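Local coordinates for amine Dehydrogenase (Pseudomonas putida, PDB 1JMX), which forms a subunit of a heme-containing amine dehydrogenase that probably oxidises primary amines and passes the electrons on through heme c, and folds as a seven-bladed beta-propeller, at residues E105-V110 / M171-G176; P147-L152 / A164-Y169; H208-L213 / L236-K241. One frame throughout, in Å; residues are numbered along the deposited sequence.

Interaction 1: residues E105-V110 / M171-G176; sequences EVYATV and MDVKTG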
loop_
_atom_site.group_PDB
_atom_site.type_symbol
_atom_site.label_atom_id
_atom_site.label_comp_id
_atom_site.label_asym_id
_atom_site.label_seq_id
_atom_site.Cartn_x
_atom_site.Cartn_y
_atom_site.Cartn_z
ATOM N N GLU B 105 -18.187 -33.879 -12.915
ATOM C CA GLU B 105 -18.618 -32.726 -12.133
ATOM C C GLU B 105 -17.441 -31.810 -11.852
ATOM O O GLU B 105 -16.288 -32.237 -11.866
ATOM C CB GLU B 105 -19.211 -33.139 -10.788
ATOM C CG GLU B 105 -20.200 -34.262 -10.834
ATOM C CD GLU B 105 -20.994 -34.379 -9.553
ATOM O OE1 GLU B 105 -20.399 -34.594 -8.469
ATOM O OE2 GLU B 105 -22.229 -34.237 -9.644
ATOM N N VAL B 106 -17.760 -30.546 -11.603
ATOM C CA VAL B 106 -16.778 -29.529 -11.268
ATOM C C VAL B 106 -17.301 -28.881 -9.986
ATOM O O VAL B 106 -18.486 -28.576 -9.873
ATOM C CB VAL B 106 -16.625 -28.453 -12.391
ATOM C CG1 VAL B 106 -15.662 -27.351 -11.949
ATOM C CG2 VAL B 106 -16.111 -29.093 -13.679
ATOM N N TYR B 107 -16.422 -28.747 -9.002
ATOM C CA TYR B 107 -16.774 -28.151 -7.727
ATOM C C TYR B 107 -16.106 -26.782 -7.625
ATOM O O TYR B 107 -15.041 -26.556 -8.184
ATOM C CB TYR B 107 -16.310 -29.052 -6.581
ATOM C CG TYR B 107 -16.573 -30.519 -6.824
ATOM C CD1 TYR B 107 -15.545 -31.372 -7.231
ATOM C CD2 TYR B 107 -17.862 -31.042 -6.710
ATOM C CE1 TYR B 107 -15.795 -32.701 -7.527
ATOM C CE2 TYR B 107 -18.121 -32.369 -6.999
ATOM C CZ TYR B 107 -17.085 -33.192 -7.413
ATOM O OH TYR B 107 -17.357 -34.497 -7.736
ATOM N N ALA B 108 -16.751 -25.867 -6.921
ATOM C CA ALA B 108 -16.207 -24.534 -6.753
ATOM C C ALA B 108 -16.789 -23.918 -5.501
ATOM O O ALA B 108 -17.997 -23.983 -5.293
ATOM C CB ALA B 108 -16.554 -23.676 -7.961
ATOM N N THR B 109 -15.946 -23.423 -4.600
ATOM C CA THR B 109 -16.530 -22.775 -3.438
ATOM C C THR B 109 -16.655 -21.296 -3.795
ATOM O O THR B 109 -15.751 -20.699 -4.392
ATOM C CB THR B 109 -15.815 -23.052 -2.073
ATOM O OG1 THR B 109 -15.192 -21.866 -1.587
ATOM C CG2 THR B 109 -14.841 -24.170 -2.168
ATOM N N VAL B 110 -17.853 -20.774 -3.562
ATOM C CA VAL B 110 -18.202 -19.404 -3.873
ATOM C C VAL B 110 -18.380 -18.544 -2.633
ATOM O O VAL B 110 -19.152 -18.882 -1.733
ATOM C CB VAL B 110 -19.523 -19.358 -4.694
ATOM C CG1 VAL B 110 -19.876 -17.936 -5.051
ATOM C CG2 VAL B 110 -19.410 -20.214 -5.951
ATOM N N MET B 171 -13.945 -33.710 2.318
ATOM C CA MET B 171 -15.376 -33.539 2.128
ATOM C C MET B 171 -16.066 -34.516 1.194
ATOM O O MET B 171 -15.537 -34.879 0.145
ATOM C CB MET B 171 -15.648 -32.101 1.678
ATOM C CG MET B 171 -17.097 -31.765 1.423
ATOM S SD MET B 171 -17.248 -30.054 0.961
ATOM C CE MET B 171 -18.806 -29.670 1.670
ATOM N N ASP B 172 -17.254 -34.944 1.619
ATOM C CA ASP B 172 -18.105 -35.845 0.860
ATOM C C ASP B 172 -18.933 -34.931 -0.039
ATOM O O ASP B 172 -19.729 -34.141 0.457
ATOM C CB ASP B 172 -19.032 -36.597 1.815
ATOM C CG ASP B 172 -19.836 -37.683 1.126
ATOM O OD1 ASP B 172 -20.092 -38.722 1.766
ATOM O OD2 ASP B 172 -20.224 -37.518 -0.043
ATOM N N VAL B 173 -18.763 -35.055 -1.354
ATOM C CA VAL B 173 -19.492 -34.210 -2.297
ATOM C C VAL B 173 -20.966 -34.565 -2.496
ATOM O O VAL B 173 -21.672 -33.859 -3.206
ATOM C CB VAL B 173 -18.769 -34.094 -3.678
ATOM C CG1 VAL B 173 -17.377 -33.548 -3.496
ATOM C CG2 VAL B 173 -18.715 -35.421 -4.388
ATOM N N LYS B 174 -21.426 -35.647 -1.868
ATOM C CA LYS B 174 -22.832 -36.069 -1.970
ATOM C C LYS B 174 -23.639 -35.539 -0.789
ATOM O O LYS B 174 -24.749 -35.028 -0.964
ATOM C CB LYS B 174 -22.951 -37.599 -2.022
ATOM C CG LYS B 174 -22.748 -38.212 -3.401
ATOM C CD LYS B 174 -21.451 -37.708 -4.030
ATOM C CE LYS B 174 -21.204 -38.257 -5.423
ATOM N NZ LYS B 174 -20.044 -37.550 -6.066
ATOM N N THR B 175 -23.062 -35.641 0.405
ATOM C CA THR B 175 -23.716 -35.191 1.630
ATOM C C THR B 175 -23.230 -33.810 2.070
ATOM O O THR B 175 -23.904 -33.111 2.840
ATOM C CB THR B 175 -23.448 -36.168 2.794
ATOM O OG1 THR B 175 -22.066 -36.095 3.173
ATOM C CG2 THR B 175 -23.786 -37.617 2.382
ATOM N N GLY B 176 -22.040 -33.441 1.605
ATOM C CA GLY B 176 -21.469 -32.162 1.968
ATOM C C GLY B 176 -20.858 -32.154 3.355
ATOM O O GLY B 176 -20.395 -31.107 3.819
#
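Tyr107, on a strand of one propeller blade, meets Val173 in the turn between the last two strands of the next blade, a contact of the kind that joins successive blades of a beta-propeller. The CG1 methyl of Val173 stands over one face of the tyrosine ring, 4.0 Å from its centroid and 21° off the ring normal, displaced toward the rim nearest CE2. The two side chains run at about a right angle, and CG2 of the valine reaches past the rim to lie 3.7 Å from Tyr107 OH. A branched residue suits this place because its two methyls can meet ring and hydroxyl at once. With CG anti to the carbonyl carbon (chi1 -42°), the ring swings out from the strand, and its hydroxyl comes to 3.1 Å from Glu105 OE1, two residues back. Replacing Tyr107 by an alanine would probably leave Val173 CG1 facing a gap where the ring had been, and Glu105 without the hydroxyl beside it. On the solvent side, Lys174 bends at chi2 and brings NZ to 3.8 Å from Glu105 OE1, a long salt bridge. Asp172 shapes the turn: its OD2 accepts from Lys174 N at 2.9 Å, an Asx turn, while its carbonyl O takes Gly176 N at 2.7 Å. Gly176 has a positive phi of 78°, which glycine adopts easily. The carboxylate of Glu105 also forms a salt bridge through OE2 with Arg142, which donates a weak hydrogen bond to Val173 O, so that one arginine serves both segments. Around the contact, Tyr107 packs on Val129 of strand 126-131 in its own blade, and both Tyr107 and Val173 rest on Leu161 of strand 161-164.

Interaction 2: residues P147-L152 / A164-Y169; sequences PRQVYL and AGPDIY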
loop_
_atom_site.group_PDB
_atom_site.type_symbol
_atom_site.label_atom_id
_atom_site.label_comp_id
_atom_site.label_asym_id
_atom_site.label_seq_id
_atom_site.Cartn_x
_atom_site.Cartn_y
_atom_site.Cartn_z
ATOM N N PRO B 147 -17.008 -23.406 5.000
ATOM C CA PRO B 147 -16.443 -22.480 5.983
ATOM C C PRO B 147 -15.720 -21.347 5.236
ATOM O O PRO B 147 -15.506 -21.432 4.026
ATOM C CB PRO B 147 -15.477 -23.368 6.780
ATOM C CG PRO B 147 -15.100 -24.456 5.819
ATOM C CD PRO B 147 -16.399 -24.745 5.109
ATOM N N ARG B 148 -15.419 -20.265 5.942
ATOM C CA ARG B 148 -14.714 -19.131 5.346
ATOM C C ARG B 148 -13.247 -19.436 5.134
ATOM O O ARG B 148 -12.721 -20.387 5.703
ATOM C CB ARG B 148 -14.795 -17.898 6.242
ATOM C CG ARG B 148 -16.150 -17.307 6.339
ATOM C CD ARG B 148 -16.073 -15.807 6.342
ATOM N NE ARG B 148 -17.282 -15.314 5.726
ATOM C CZ ARG B 148 -17.365 -14.860 4.485
ATOM N NH1 ARG B 148 -16.303 -14.791 3.705
ATOM N NH2 ARG B 148 -18.551 -14.607 3.983
ATOM N N GLN B 149 -12.604 -18.583 4.338
ATOM C CA GLN B 149 -11.183 -18.662 4.022
ATOM C C GLN B 149 -10.728 -19.947 3.334
ATOM O O GLN B 149 -9.608 -20.420 3.538
ATOM C CB GLN B 149 -10.357 -18.361 5.277
ATOM C CG GLN B 149 -10.622 -16.958 5.840
ATOM C CD GLN B 149 -10.148 -16.776 7.277
ATOM O OE1 GLN B 149 -10.380 -17.629 8.136
ATOM N NE2 GLN B 149 -9.505 -15.648 7.547
ATOM N N VAL B 150 -11.602 -20.488 2.492
ATOM C CA VAL B 150 -11.306 -21.693 1.733
ATOM C C VAL B 150 -10.696 -21.282 0.395
ATOM O O VAL B 150 -11.147 -20.330 -0.230
ATOM C CB VAL B 150 -12.587 -22.557 1.510
ATOM C CG1 VAL B 150 -12.393 -23.541 0.365
ATOM C CG2 VAL B 150 -12.955 -23.303 2.794
ATOM N N TYR B 151 -9.620 -21.960 0.003
ATOM C CA TYR B 151 -8.957 -21.696 -1.266
ATOM C C TYR B 151 -8.788 -22.996 -2.068
ATOM O O TYR B 151 -9.789 -23.602 -2.427
ATOM C CB TYR B 151 -7.651 -20.899 -1.070
ATOM C CG TYR B 151 -6.656 -21.456 -0.066
ATOM C CD1 TYR B 151 -5.458 -22.034 -0.495
ATOM C CD2 TYR B 151 -6.903 -21.405 1.308
ATOM C CE1 TYR B 151 -4.540 -22.549 0.410
ATOM C CE2 TYR B 151 -5.985 -21.919 2.222
ATOM C CZ TYR B 151 -4.807 -22.494 1.760
ATOM O OH TYR B 151 -3.905 -23.057 2.640
ATOM N N LEU B 152 -7.563 -23.449 -2.319
ATOM C CA LEU B 152 -7.319 -24.675 -3.089
ATOM C C LEU B 152 -8.088 -25.944 -2.681
ATOM O O LEU B 152 -8.265 -26.236 -1.501
ATOM C CB LEU B 152 -5.827 -24.996 -3.124
ATOM C CG LEU B 152 -4.930 -23.944 -3.761
ATOM C CD1 LEU B 152 -3.513 -24.467 -3.800
ATOM C CD2 LEU B 152 -5.417 -23.621 -5.149
ATOM N N ALA B 164 -8.644 -26.931 1.201
ATOM C CA ALA B 164 -7.704 -26.125 1.959
ATOM C C ALA B 164 -8.439 -24.904 2.508
ATOM O O ALA B 164 -9.000 -24.112 1.753
ATOM C CB ALA B 164 -6.535 -25.696 1.076
ATOM N N GLY B 165 -8.494 -24.811 3.831
ATOM C CA GLY B 165 -9.137 -23.687 4.494
ATOM C C GLY B 165 -8.342 -23.445 5.759
ATOM O O GLY B 165 -7.138 -23.676 5.748
ATOM N N PRO B 166 -8.952 -22.946 6.849
ATOM C CA PRO B 166 -8.190 -22.722 8.089
ATOM C C PRO B 166 -7.467 -24.028 8.429
ATOM O O PRO B 166 -6.349 -24.019 8.925
ATOM C CB PRO B 166 -9.285 -22.397 9.099
ATOM C CG PRO B 166 -10.269 -21.626 8.254
ATOM C CD PRO B 166 -10.336 -22.457 6.981
ATOM N N ASP B 167 -8.137 -25.140 8.123
ATOM C CA ASP B 167 -7.612 -26.492 8.283
ATOM C C ASP B 167 -7.891 -27.177 6.941
ATOM O O ASP B 167 -8.661 -26.667 6.127
ATOM C CB ASP B 167 -8.352 -27.259 9.384
ATOM C CG ASP B 167 -8.028 -26.761 10.786
ATOM O OD1 ASP B 167 -6.857 -26.423 11.078
ATOM O OD2 ASP B 167 -8.957 -26.735 11.617
ATOM N N ILE B 168 -7.214 -28.287 6.675
ATOM C CA ILE B 168 -7.467 -29.024 5.446
ATOM C C ILE B 168 -8.615 -29.969 5.802
ATOM O O ILE B 168 -8.569 -30.650 6.831
ATOM C CB ILE B 168 -6.240 -29.845 4.979
ATOM C CG1 ILE B 168 -5.018 -28.937 4.847
ATOM C CG2 ILE B 168 -6.529 -30.535 3.641
ATOM C CD1 ILE B 168 -5.204 -27.789 3.911
ATOM N N TYR B 169 -9.662 -29.955 4.982
ATOM C CA TYR B 169 -10.831 -30.786 5.196
ATOM C C TYR B 169 -10.966 -31.873 4.147
ATOM O O TYR B 169 -10.433 -31.769 3.052
ATOM C CB TYR B 169 -12.098 -29.938 5.160
ATOM C CG TYR B 169 -12.034 -28.698 5.996
ATOM C CD1 TYR B 169 -11.973 -27.445 5.397
ATOM C CD2 TYR B 169 -12.054 -28.769 7.387
ATOM C CE1 TYR B 169 -11.939 -26.296 6.155
ATOM C CE2 TYR B 169 -12.017 -27.621 8.158
ATOM C CZ TYR B 169 -11.961 -26.390 7.535
ATOM O OH TYR B 169 -11.945 -25.243 8.283
HETATM O O HOH W 1 -4.727 -22.884 5.228
#
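Ala164 sets its methyl against the ring of Tyr151, where the segment entering a propeller blade passes the turn between two of that blade's strands. The tyrosine leaves its backbone with CG between N and the carbonyl carbon (chi1 52°), which folds the side chain back across the partner segment. Beyond CB, CG already faces Ala164 O, and the flank carrying CD2 and CE2 runs past the peptide of Ala164, CD2 of Tyr151 lying 3.5 Å from Ala164 O. The other flank and the head of the ring, CD1, CE1 and CZ, take the methyl over one face: Ala164 CB is 3.7 Å from Tyr151 CZ and 16° off the ring normal, a CH-pi contact. At the tip, Tyr151 OH is 2.7 Å from a water in the plane of the ring, and this water donates to Gly165 O at 2.6 Å, giving two buried oxygens a common partner. Two backbone bonds join the segments beside this ring, Tyr151 N to Ala164 O and Ala164 N to Leu152 O, both 2.8 Å and close to linear. An alanine fits here because its small side chain lets the ring come down flat. Gly165 CA approaches Gln149 O at 3.4 Å in a CA-H...O contact; a CB there would press on Val150 CG2 and clash with Pro166 CD. Farther along, the compact Pro147 ring puts CG 3.7 Å from Tyr169 CE1. Tyr169 itself stacks edge-to-face on Tyr178 of strand 178-182. Toward a neighbouring subunit, Arg148 forms a salt bridge with Glu134 of that chain, and Gln149 NE2 donates to its Arg142 O. Met212 of strand 209-218, in the following blade, touches both Tyr151 and Ala164.

Interaction 3: residues H208-L213 / L236-K241; sequences HEFSML and LSVDLK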
loop_
_atom_site.group_PDB
_atom_site.type_symbol
_atom_site.label_atom_id
_atom_site.label_comp_id
_atom_site.label_asym_id
_atom_site.label_seq_id
_atom_site.Cartn_x
_atom_site.Cartn_y
_atom_site.Cartn_z
ATOM N N HIS B 208 1.012 -37.223 -8.080
ATOM C CA HIS B 208 -0.426 -37.316 -7.797
ATOM C C HIS B 208 -0.754 -36.997 -6.342
ATOM O O HIS B 208 -1.374 -37.788 -5.634
ATOM C CB HIS B 208 -0.928 -38.719 -8.149
ATOM C CG HIS B 208 -2.388 -38.785 -8.468
ATOM N ND1 HIS B 208 -3.197 -39.810 -8.023
ATOM C CD2 HIS B 208 -3.174 -37.991 -9.233
ATOM C CE1 HIS B 208 -4.416 -39.649 -8.505
ATOM N NE2 HIS B 208 -4.430 -38.552 -9.244
ATOM N N GLU B 209 -0.294 -35.841 -5.889
ATOM C CA GLU B 209 -0.551 -35.408 -4.531
ATOM C C GLU B 209 -0.864 -33.915 -4.509
ATOM O O GLU B 209 -0.555 -33.190 -5.459
ATOM C CB GLU B 209 0.628 -35.746 -3.603
ATOM C CG GLU B 209 1.948 -35.083 -3.957
ATOM C CD GLU B 209 3.122 -35.517 -3.063
ATOM O OE1 GLU B 209 4.166 -34.828 -3.102
ATOM O OE2 GLU B 209 3.021 -36.533 -2.334
ATOM N N PHE B 210 -1.604 -33.516 -3.479
ATOM C CA PHE B 210 -1.995 -32.133 -3.248
ATOM C C PHE B 210 -0.953 -31.630 -2.260
ATOM O O PHE B 210 -0.965 -31.990 -1.085
ATOM C CB PHE B 210 -3.403 -32.081 -2.635
ATOM C CG PHE B 210 -3.922 -30.685 -2.360
ATOM C CD1 PHE B 210 -3.342 -29.562 -2.949
ATOM C CD2 PHE B 210 -5.006 -30.499 -1.503
ATOM C CE1 PHE B 210 -3.831 -28.282 -2.686
ATOM C CE2 PHE B 210 -5.508 -29.216 -1.231
ATOM C CZ PHE B 210 -4.917 -28.110 -1.823
ATOM N N SER B 211 -0.026 -30.825 -2.756
ATOM C CA SER B 211 1.040 -30.315 -1.915
ATOM C C SER B 211 1.074 -28.801 -1.841
ATOM O O SER B 211 0.691 -28.109 -2.786
ATOM C CB SER B 211 2.388 -30.835 -2.412
ATOM O OG SER B 211 2.699 -30.301 -3.685
ATOM N N MET B 212 1.524 -28.300 -0.696
ATOM C CA MET B 212 1.644 -26.871 -0.457
ATOM C C MET B 212 2.796 -26.642 0.500
ATOM O O MET B 212 3.108 -27.515 1.305
ATOM C CB MET B 212 0.371 -26.313 0.184
ATOM C CG MET B 212 -0.883 -26.446 -0.650
ATOM S SD MET B 212 -2.228 -25.477 0.013
ATOM C CE MET B 212 -2.591 -26.370 1.507
ATOM N N LEU B 213 3.465 -25.497 0.376
ATOM C CA LEU B 213 4.541 -25.147 1.296
ATOM C C LEU B 213 3.893 -24.324 2.409
ATOM O O LEU B 213 2.797 -23.770 2.243
ATOM C CB LEU B 213 5.613 -24.285 0.625
ATOM C CG LEU B 213 6.480 -24.780 -0.531
ATOM C CD1 LEU B 213 7.480 -23.693 -0.855
ATOM C CD2 LEU B 213 7.190 -26.068 -0.175
ATOM N N LEU B 236 3.679 -29.876 3.103
ATOM C CA LEU B 236 2.486 -30.609 3.475
ATOM C C LEU B 236 2.066 -31.343 2.212
ATOM O O LEU B 236 2.356 -30.892 1.109
ATOM C CB LEU B 236 1.428 -29.604 3.942
ATOM C CG LEU B 236 -0.089 -29.745 3.810
ATOM C CD1 LEU B 236 -0.727 -28.635 4.649
ATOM C CD2 LEU B 236 -0.548 -29.637 2.357
ATOM N N SER B 237 1.435 -32.498 2.360
ATOM C CA SER B 237 0.990 -33.237 1.193
ATOM C C SER B 237 -0.154 -34.197 1.495
ATOM O O SER B 237 -0.258 -34.743 2.594
ATOM C CB SER B 237 2.154 -33.988 0.536
ATOM O OG SER B 237 2.597 -35.066 1.339
ATOM N N VAL B 238 -1.047 -34.335 0.521
ATOM C CA VAL B 238 -2.178 -35.240 0.626
ATOM C C VAL B 238 -2.078 -36.158 -0.579
ATOM O O VAL B 238 -2.138 -35.701 -1.715
ATOM C CB VAL B 238 -3.535 -34.496 0.582
ATOM C CG1 VAL B 238 -4.676 -35.484 0.808
ATOM C CG2 VAL B 238 -3.577 -33.386 1.627
ATOM N N ASP B 239 -1.853 -37.441 -0.324
ATOM C CA ASP B 239 -1.748 -38.435 -1.388
ATOM C C ASP B 239 -3.158 -38.610 -1.948
ATOM O O ASP B 239 -4.069 -39.037 -1.234
ATOM C CB ASP B 239 -1.229 -39.759 -0.816
ATOM C CG ASP B 239 -0.706 -40.695 -1.887
ATOM O OD1 ASP B 239 -1.462 -41.033 -2.818
ATOM O OD2 ASP B 239 0.478 -41.089 -1.798
ATOM N N LEU B 240 -3.347 -38.256 -3.214
ATOM C CA LEU B 240 -4.668 -38.349 -3.820
ATOM C C LEU B 240 -5.156 -39.760 -4.134
ATOM O O LEU B 240 -6.310 -39.948 -4.502
ATOM C CB LEU B 240 -4.754 -37.449 -5.050
ATOM C CG LEU B 240 -4.564 -35.955 -4.774
ATOM C CD1 LEU B 240 -4.770 -35.186 -6.059
ATOM C CD2 LEU B 240 -5.535 -35.468 -3.709
ATOM N N LYS B 241 -4.282 -40.748 -3.974
ATOM C CA LYS B 241 -4.643 -42.142 -4.219
ATOM C C LYS B 241 -5.154 -42.797 -2.936
ATOM O O LYS B 241 -6.255 -43.352 -2.891
ATOM C CB LYS B 241 -3.428 -42.927 -4.743
ATOM C CG LYS B 241 -2.964 -42.495 -6.130
ATOM C CD LYS B 241 -1.589 -43.056 -6.516
ATOM C CE LYS B 241 -0.437 -42.349 -5.764
ATOM N NZ LYS B 241 -0.396 -40.849 -5.948
#
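Phe210 and Val238 pair through two backbone bonds, Phe210 N to Val238 O at 2.9 Å and Val238 N to Phe210 O at 2.8 Å. A second such pair, Met212 with Leu236, is less even: Leu236 N meets Met212 O at 3.0 Å, whereas Met212 N reaches Leu236 O at 3.3 Å. Leu240 N to His208 O, 3.2 Å, adds one more bond beyond the regular pairing. At the non-hydrogen-bonded positions, CA-H groups point at carbonyls of the adjoining pairs: Glu209 CA at Val238 O, Ser211 CA at Leu236 O, Ser237 CA at Phe210 O. Small serines suit the close approach of Ser211 to Ser237.

The strands, 173° apart in direction, form the antiparallel hairpin of 209-218 and 230-239 within a propeller blade, and residues alternate between its faces. Apolar contacts take the face of Phe210, Met212, Leu236 and Val238; Phe210 and Met212 pack on Ala164, and Val238 on Tyr162, of the preceding blade. Met212 and Leu236 lie alongside each other, CE to CD2 3.9 Å; the bend at chi3 (-69°) turns the methionine methyl back to the leucine. Phe210 CB rests on the Val238 side chain.

At the open end of the hairpin, the flat His208 imidazole lets Leu240 CB sit over its centre, 4.1 Å from the centroid, with Lys241 CG at its edge.

Polar side chains shape the turn leaving strand 230-239 for strand 245-250: Asp239 OD1 takes Lys241 N at 3.1 Å through its anti lone pair, an Asx turn, and a weak hydrogen bond from Lys241 NZ, within a salt bridge. That NZ also donates to Arg207 O. Asp239 OD2 pairs with Lys244, and Glu209 with Arg207.

The three contacts lie along successive blades of the propeller. Interaction 2 is nested in sequence inside the loop closed by interaction 1, and their centres are 13 Å apart; Thr109 CG2 touches Val150 CG1 at 3.6 Å. Interaction 3 follows later in the chain, its centre 15 Å from that of interaction 2, yet the two meet directly: Leu152 CB is 3.5 Å from Phe210 CZ, and Met212 CE is 3.8 Å from Ile168 CD1. Interactions 1 and 3 do not touch, their nearest atoms being about 10 Å apart. The strand of interaction 1 continues to residue 115, just before the heme c pocket of Leu116 to Tyr120.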